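PDB 2EBA: putative glutaryl-CoA dehydrogenase from Thermus thermophilus, which belongs to the acyl-CoA dehydrogenase family of flavoproteins and binds flavin-adenine dinucleotide. Local coordinates for residues V361-Y364 with E365-D369. Sequence-based numbering, arbitrary orientation.
Sequences VYTY and EGTHD. With FAD (flavin-adenine dinucleotide), chain I.
Tyr362 reaches across the turn to His368, its ring carbon CE1 lying 3.4 Å from His368 CB. The phenol is carried there because CG stands anti to the backbone N (chi1 178°). The two rings meet obliquely, planes 45° apart, and both also pack on Trp327 of helix 315-340. Over one face of the tyrosine, offset toward the rim, sits a water that lies between Tyr362 O and His368 N, accepting from the latter at 3.2 Å, bridging the start of the turn to the first turn of the next helix.

Nearer the middle of the turn, the methyl CG2 of Thr367 presses against Thr363 O at 3.1 Å, while Thr363 CG2 lies against the ribityl chain of FAD, 3.6 Å from O3'. Thr367 does double duty: at the N-cap of helix 368-380, its OG1 caps a backbone N and also shares a hydrogen bond of 2.9 Å with the ribose hydroxyl O2B of FAD. Tyr364 and Glu365 run side by side, the glutamate CG 3.4 Å from Tyr364 CD1, and the tyrosine turns its edge, in plane, to C6 of the flavin.

Farther out, Tyr364 OH is held by Arg90 and Ser91, and Lys322 NZ gathers the carbonyls of Val361, Tyr364 and Gly366, fixing the backbone of the bend. Gly366 adopts backbone angles at which a CB would jam against the carbonyl O of Glu365. Asp369 forms a salt bridge with Lys286 of the second subunit, and Thr363 OG1 hydrogen-bonds to Arg337 of that same second subunit and to Glu359 O of its own chain. The whole is the short interhelical connection in the C-terminal helical domain of an acyl-CoA dehydrogenase fold, lining its FAD pocket beside a subunit interface.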
loop_
_atom_site.group_PDB
_atom_site.type_symbol
_atom_site.label_atom_id
_atom_site.label_comp_id
_atom_site.label_asym_id
_atom_site.label_seq_id
_atom_site.Cartn_x
_atom_site.Cartn_y
_atom_site.Cartn_z
ATOM N N VAL A 361 -13.167 -5.604 -15.416
ATOM C CA VAL A 361 -14.137 -4.798 -14.688
ATOM C C VAL A 361 -13.433 -3.576 -14.109
ATOM O O VAL A 361 -14.003 -2.486 -14.016
ATOM C CB VAL A 361 -14.768 -5.610 -13.546
ATOM C CG1 VAL A 361 -15.871 -4.797 -12.880
ATOM C CG2 VAL A 361 -15.300 -6.931 -14.083
ATOM N N TYR A 362 -12.183 -3.777 -13.721
ATOM C CA TYR A 362 -11.350 -2.728 -13.172
ATOM C C TYR A 362 -11.038 -1.672 -14.238
ATOM O O TYR A 362 -10.725 -0.530 -13.921
ATOM C CB TYR A 362 -10.064 -3.368 -12.654
ATOM C CG TYR A 362 -9.054 -2.419 -12.084
ATOM C CD1 TYR A 362 -9.343 -1.631 -10.973
ATOM C CD2 TYR A 362 -7.785 -2.333 -12.641
ATOM C CE1 TYR A 362 -8.380 -0.784 -10.439
ATOM C CE2 TYR A 362 -6.825 -1.496 -12.114
ATOM C CZ TYR A 362 -7.122 -0.730 -11.025
ATOM O OH TYR A 362 -6.144 0.095 -10.551
ATOM N N THR A 363 -11.155 -2.062 -15.500
ATOM C CA THR A 363 -10.875 -1.186 -16.628
ATOM C C THR A 363 -12.088 -0.536 -17.315
ATOM O O THR A 363 -12.133 0.683 -17.479
ATOM C CB THR A 363 -10.056 -1.959 -17.679
ATOM O OG1 THR A 363 -8.745 -2.199 -17.163
ATOM C CG2 THR A 363 -9.944 -1.180 -18.968
ATOM N N TYR A 364 -13.062 -1.339 -17.725
ATOM C CA TYR A 364 -14.210 -0.776 -18.417
ATOM C C TYR A 364 -15.193 -0.042 -17.520
ATOM O O TYR A 364 -15.094 -0.100 -16.299
ATOM C CB TYR A 364 -14.928 -1.847 -19.259
ATOM C CG TYR A 364 -15.689 -2.955 -18.543
ATOM C CD1 TYR A 364 -16.163 -2.810 -17.233
ATOM C CD2 TYR A 364 -16.007 -4.130 -19.222
ATOM C CE1 TYR A 364 -16.937 -3.813 -16.635
ATOM C CE2 TYR A 364 -16.772 -5.127 -18.633
ATOM C CZ TYR A 364 -17.233 -4.965 -17.346
ATOM O OH TYR A 364 -17.978 -5.973 -16.783
ATOM N N GLU A 365 -16.139 0.660 -18.132
ATOM C CA GLU A 365 -17.118 1.421 -17.366
ATOM C C GLU A 365 -16.382 2.441 -16.497
ATOM O O GLU A 365 -16.759 2.696 -15.350
ATOM C CB GLU A 365 -17.951 0.476 -16.504
ATOM C CG GLU A 365 -18.721 -0.541 -17.329
ATOM C CD GLU A 365 -20.155 -0.126 -17.580
ATOM O OE1 GLU A 365 -20.450 1.080 -17.502
ATOM O OE2 GLU A 365 -20.992 -1.007 -17.863
ATOM N N GLY A 366 -15.338 3.030 -17.075
ATOM C CA GLY A 366 -14.538 4.019 -16.370
ATOM C C GLY A 366 -13.425 3.360 -15.584
ATOM O O GLY A 366 -13.705 2.636 -14.645
ATOM N N THR A 367 -12.170 3.578 -15.964
ATOM C CA THR A 367 -11.053 2.979 -15.234
ATOM C C THR A 367 -10.919 3.551 -13.814
ATOM O O THR A 367 -11.553 4.552 -13.466
ATOM C CB THR A 367 -9.697 3.202 -15.940
ATOM O OG1 THR A 367 -9.453 4.605 -16.085
ATOM C CG2 THR A 367 -9.683 2.554 -17.285
ATOM N N HIS A 368 -10.070 2.921 -13.008
ATOM C CA HIS A 368 -9.852 3.367 -11.639
ATOM C C HIS A 368 -9.509 4.844 -11.615
ATOM O O HIS A 368 -10.079 5.611 -10.852
ATOM C CB HIS A 368 -8.729 2.561 -10.993
ATOM C CG HIS A 368 -8.607 2.779 -9.519
ATOM N ND1 HIS A 368 -7.895 3.827 -8.976
ATOM C CD2 HIS A 368 -9.150 2.112 -8.473
ATOM C CE1 HIS A 368 -8.002 3.795 -7.660
ATOM N NE2 HIS A 368 -8.760 2.765 -7.331
ATOM N N ASP A 369 -8.590 5.240 -12.480
ATOM C CA ASP A 369 -8.176 6.628 -12.556
ATOM C C ASP A 369 -9.223 7.633 -13.049
ATOM O O ASP A 369 -9.240 8.768 -12.576
ATOM C CB ASP A 369 -6.898 6.744 -13.392
ATOM C CG ASP A 369 -5.696 6.141 -12.687
ATOM O OD1 ASP A 369 -5.627 6.244 -11.451
ATOM O OD2 ASP A 369 -4.809 5.578 -13.357
HETATM P PA FAD I . -7.217 4.222 -22.396
HETATM O O1A FAD I . -6.133 4.611 -23.377
HETATM O O2A FAD I . -8.484 5.033 -22.285
HETATM O O5B FAD I . -6.513 4.072 -20.944
HETATM C C5B FAD I . -5.342 3.489 -20.704
HETATM C C4B FAD I . -4.639 3.789 -19.405
HETATM O O4B FAD I . -4.614 5.360 -19.163
HETATM C C3B FAD I . -5.741 3.605 -18.228
HETATM O O3B FAD I . -4.963 3.387 -17.056
HETATM C C2B FAD I . -6.397 4.953 -17.848
HETATM O O2B FAD I . -6.607 5.086 -16.494
HETATM C C1B FAD I . -5.241 5.878 -18.134
HETATM N N9A FAD I . -5.869 7.221 -18.498
HETATM C C8A FAD I . -6.668 7.454 -19.527
HETATM N N7A FAD I . -6.972 8.795 -19.496
HETATM C C5A FAD I . -6.334 9.373 -18.441
HETATM C C6A FAD I . -6.264 10.703 -17.909
HETATM N N6A FAD I . -6.938 11.721 -18.472
HETATM N N1A FAD I . -5.496 10.940 -16.795
HETATM C C2A FAD I . -4.799 9.931 -16.190
HETATM N N3A FAD I . -4.851 8.649 -16.679
HETATM C C4A FAD I . -5.602 8.355 -17.804
HETATM N N1 FAD I . -16.799 -0.089 -24.103
HETATM C C2 FAD I . -18.083 0.161 -24.525
HETATM O O2 FAD I . -18.406 1.300 -24.904
HETATM N N3 FAD I . -19.011 -0.845 -24.535
HETATM C C4 FAD I . -18.677 -2.114 -24.128
HETATM O O4 FAD I . -19.535 -3.019 -24.158
HETATM C C4X FAD I . -17.364 -2.393 -23.695
HETATM N N5 FAD I . -16.994 -3.664 -23.304
HETATM C C5X FAD I . -15.706 -3.949 -22.918
HETATM C C6 FAD I . -15.353 -5.275 -22.557
HETATM C C7 FAD I . -14.020 -5.586 -22.186
HETATM C C7M FAD I . -13.714 -7.026 -21.831
HETATM C C8 FAD I . -13.027 -4.556 -22.163
HETATM C C8M FAD I . -11.582 -4.799 -21.784
HETATM C C9 FAD I . -13.386 -3.244 -22.518
HETATM C C9A FAD I . -14.725 -2.902 -22.907
HETATM N N10 FAD I . -15.110 -1.600 -23.294
HETATM C C10 FAD I . -16.403 -1.343 -23.688
HETATM C "C1'" FAD I . -14.155 -0.483 -23.325
HETATM C "C2'" FAD I . -13.677 -0.028 -21.978
HETATM O "O2'" FAD I . -14.633 0.859 -21.419
HETATM C "C3'" FAD I . -12.327 0.595 -22.181
HETATM O "O3'" FAD I . -11.359 -0.451 -22.164
HETATM C "C4'" FAD I . -11.945 1.620 -21.120
HETATM O "O4'" FAD I . -12.560 2.882 -21.396
HETATM C "C5'" FAD I . -10.442 1.820 -21.090
HETATM O "O5'" FAD I . -10.038 2.589 -22.205
HETATM P P FAD I . -8.942 2.112 -23.300
HETATM O O1P FAD I . -8.815 0.620 -23.334
HETATM O O2P FAD I . -9.292 2.793 -24.600
HETATM O O3P FAD I . -7.574 2.671 -22.682
HETATM O O HOH W 1 -8.482 0.491 -14.283
#